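Local coordinates for tyrosine-protein kinase receptor torso (Bombyx mori, PDB 5AOQ) that is a receptor tyrosine kinase that binds prothoracicotropic hormone, stimulates MAPK signalling and takes part in initiating metamorphosis, at residues A[85-90]-A[118-123]. Sequence-based numbering, arbitrary orientation.
Sequences FILMEH and YQIWST
Trp121 meets both Ile86 and Met88 on one face of an antiparallel strand pair. Its CB lies 3.6 Å from CG1 of Ile86, and the two side chains pass at a slant. With chi1 at -70° the ring swings out on the N side, opposite the carbonyl carbon, and the indole reaches the neighbour two residues along. There its CD1 sits 3.8 Å from CG of Met88, whose chain crosses it at about a right angle. NE1 also passes near Met88 CB and CG. It donates to the backbone O of Tyr16 and, weakly, to OE1 of Gln119. That OE1 in turn accepts from the backbone N of Tyr16, so the N-terminal segment is tied to this face. The Trp121 side chain also touches Trp134 and Glu136 of strand 134-140. Leu23 of helix 20-23 packs on Ile86 and Met88.

Segments 85-90 and 118-123 lie on the two inner strands of a four-stranded antiparallel sheet in the first fibronectin type III domain of the extracellular region. Ile86 and Trp121 form a hydrogen-bonded pair, Ile86 N to Trp121 O and Trp121 N to Ile86 O, both 2.8 Å. Met88 and Gln119 form a second such pair.

The opposite face carries Leu87, Ile120, Phe85 and Ser122. Leu87 CD2 lies alongside Ile120 CG1 at 3.6 Å. CE2 of the Phe85 ring approaches Ser122 CB at 3.4 Å. Leu87 CB meets the Tyr118 ring obliquely, 3.9 Å from Tyr118 CD1. The Glu89 carboxylate stands nearly perpendicular to that ring, with Glu89 OE1 3.9 Å from Tyr118 CE1, while OE2 forms a salt bridge with Lys116 NZ.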
loop_
_atom_site.group_PDB
_atom_site.type_symbol
_atom_site.label_atom_id
_atom_site.label_comp_id
_atom_site.label_asym_id
_atom_site.label_seq_id
_atom_site.Cartn_x
_atom_site.Cartn_y
_atom_site.Cartn_z
ATOM N N PHE A 85 19.256 0.715 -15.947
ATOM C CA PHE A 85 19.778 -0.639 -15.807
ATOM C C PHE A 85 18.661 -1.665 -15.870
ATOM O O PHE A 85 17.582 -1.446 -15.317
ATOM C CB PHE A 85 20.540 -0.777 -14.492
ATOM C CG PHE A 85 21.680 0.177 -14.366
ATOM C CD1 PHE A 85 21.458 1.486 -13.979
ATOM C CD2 PHE A 85 22.969 -0.222 -14.658
ATOM C CE1 PHE A 85 22.500 2.373 -13.875
ATOM C CE2 PHE A 85 24.015 0.663 -14.552
ATOM C CZ PHE A 85 23.779 1.963 -14.165
ATOM N N ILE A 86 18.924 -2.779 -16.547
ATOM C CA ILE A 86 17.948 -3.861 -16.657
ATOM C C ILE A 86 18.579 -5.235 -16.448
ATOM O O ILE A 86 19.773 -5.426 -16.698
ATOM C CB ILE A 86 17.251 -3.847 -18.033
ATOM C CG1 ILE A 86 18.287 -4.001 -19.149
ATOM C CG2 ILE A 86 16.454 -2.560 -18.207
ATOM C CD1 ILE A 86 17.697 -4.184 -20.526
ATOM N N LEU A 87 17.759 -6.182 -15.997
ATOM C CA LEU A 87 18.158 -7.581 -15.851
ATOM C C LEU A 87 17.524 -8.428 -16.949
ATOM O O LEU A 87 16.307 -8.396 -17.138
ATOM C CB LEU A 87 17.751 -8.128 -14.478
ATOM C CG LEU A 87 18.435 -7.535 -13.244
ATOM C CD1 LEU A 87 17.865 -8.165 -11.982
ATOM C CD2 LEU A 87 19.944 -7.727 -13.303
ATOM N N MET A 88 18.353 -9.186 -17.662
ATOM C CA MET A 88 17.899 -9.944 -18.824
ATOM C C MET A 88 17.981 -11.452 -18.639
ATOM O O MET A 88 19.008 -11.987 -18.224
ATOM C CB MET A 88 18.706 -9.542 -20.056
ATOM C CG MET A 88 18.116 -8.361 -20.792
ATOM S SD MET A 88 16.498 -8.766 -21.476
ATOM C CE MET A 88 15.712 -7.162 -21.435
ATOM N N GLU A 89 16.877 -12.114 -18.979
ATOM C CA GLU A 89 16.732 -13.560 -18.874
ATOM C C GLU A 89 16.607 -14.166 -20.277
ATOM O O GLU A 89 16.495 -13.436 -21.261
ATOM C CB GLU A 89 15.508 -13.881 -17.997
ATOM C CG GLU A 89 14.850 -15.238 -18.214
ATOM C CD GLU A 89 13.656 -15.458 -17.310
ATOM O OE1 GLU A 89 13.264 -14.514 -16.592
ATOM O OE2 GLU A 89 13.107 -16.581 -17.316
ATOM N N HIS A 90 16.645 -15.494 -20.372
ATOM C CA HIS A 90 16.455 -16.189 -21.643
ATOM C C HIS A 90 14.992 -16.227 -22.082
ATOM O O HIS A 90 14.659 -15.825 -23.197
ATOM C CB HIS A 90 16.987 -17.619 -21.552
ATOM C CG HIS A 90 16.624 -18.473 -22.726
ATOM N ND1 HIS A 90 15.455 -19.201 -22.786
ATOM C CD2 HIS A 90 17.275 -18.714 -23.889
ATOM C CE1 HIS A 90 15.402 -19.853 -23.933
ATOM N NE2 HIS A 90 16.495 -19.576 -24.621
ATOM N N TYR A 118 20.308 -13.980 -14.643
ATOM C CA TYR A 118 20.041 -12.744 -15.365
ATOM C C TYR A 118 21.343 -12.143 -15.867
ATOM O O TYR A 118 22.423 -12.509 -15.401
ATOM C CB TYR A 118 19.312 -11.730 -14.481
ATOM C CG TYR A 118 17.921 -12.147 -14.069
ATOM C CD1 TYR A 118 16.824 -11.855 -14.868
ATOM C CD2 TYR A 118 17.704 -12.829 -12.881
ATOM C CE1 TYR A 118 15.548 -12.231 -14.494
ATOM C CE2 TYR A 118 16.434 -13.209 -12.499
ATOM C CZ TYR A 118 15.359 -12.909 -13.309
ATOM O OH TYR A 118 14.092 -13.288 -12.930
ATOM N N GLN A 119 21.235 -11.232 -16.828
ATOM C CA GLN A 119 22.380 -10.433 -17.247
ATOM C C GLN A 119 22.050 -8.954 -17.140
ATOM O O GLN A 119 21.003 -8.505 -17.605
ATOM C CB GLN A 119 22.798 -10.774 -18.676
ATOM C CG GLN A 119 24.107 -10.114 -19.088
ATOM C CD GLN A 119 24.543 -10.492 -20.486
ATOM O OE1 GLN A 119 23.728 -10.885 -21.321
ATOM N NE2 GLN A 119 25.840 -10.381 -20.748
ATOM N N ILE A 120 22.953 -8.202 -16.519
ATOM C CA ILE A 120 22.759 -6.772 -16.337
ATOM C C ILE A 120 23.092 -6.034 -17.628
ATOM O O ILE A 120 24.092 -6.334 -18.280
ATOM C CB ILE A 120 23.634 -6.217 -15.195
ATOM C CG1 ILE A 120 23.454 -7.054 -13.922
ATOM C CG2 ILE A 120 23.299 -4.751 -14.933
ATOM C CD1 ILE A 120 24.433 -6.715 -12.816
ATOM N N TRP A 121 22.243 -5.078 -17.994
ATOM C CA TRP A 121 22.517 -4.197 -19.124
ATOM C C TRP A 121 22.265 -2.748 -18.728
ATOM O O TRP A 121 21.232 -2.432 -18.130
ATOM C CB TRP A 121 21.662 -4.582 -20.333
ATOM C CG TRP A 121 22.061 -5.882 -20.960
ATOM C CD1 TRP A 121 21.673 -7.131 -20.576
ATOM C CD2 TRP A 121 22.926 -6.059 -22.088
ATOM N NE1 TRP A 121 22.243 -8.077 -21.393
ATOM C CE2 TRP A 121 23.018 -7.444 -22.330
ATOM C CE3 TRP A 121 23.633 -5.182 -22.917
ATOM C CZ2 TRP A 121 23.788 -7.972 -23.365
ATOM C CZ3 TRP A 121 24.396 -5.707 -23.944
ATOM C CH2 TRP A 121 24.468 -7.089 -24.157
ATOM N N SER A 122 23.218 -1.881 -19.066
ATOM C CA SER A 122 23.198 -0.483 -18.642
ATOM C C SER A 122 23.068 0.489 -19.815
ATOM O O SER A 122 23.450 0.169 -20.940
ATOM C CB SER A 122 24.467 -0.155 -17.846
ATOM O OG SER A 122 25.628 -0.241 -18.653
ATOM N N THR A 123 22.523 1.671 -19.536
ATOM C CA THR A 123 22.384 2.726 -20.540
ATOM C C THR A 123 22.463 4.114 -19.917
ATOM O O THR A 123 22.101 4.301 -18.757
ATOM C CB THR A 123 21.044 2.602 -21.297
ATOM O OG1 THR A 123 21.010 1.366 -22.015
ATOM C CG2 THR A 123 20.846 3.751 -22.277
#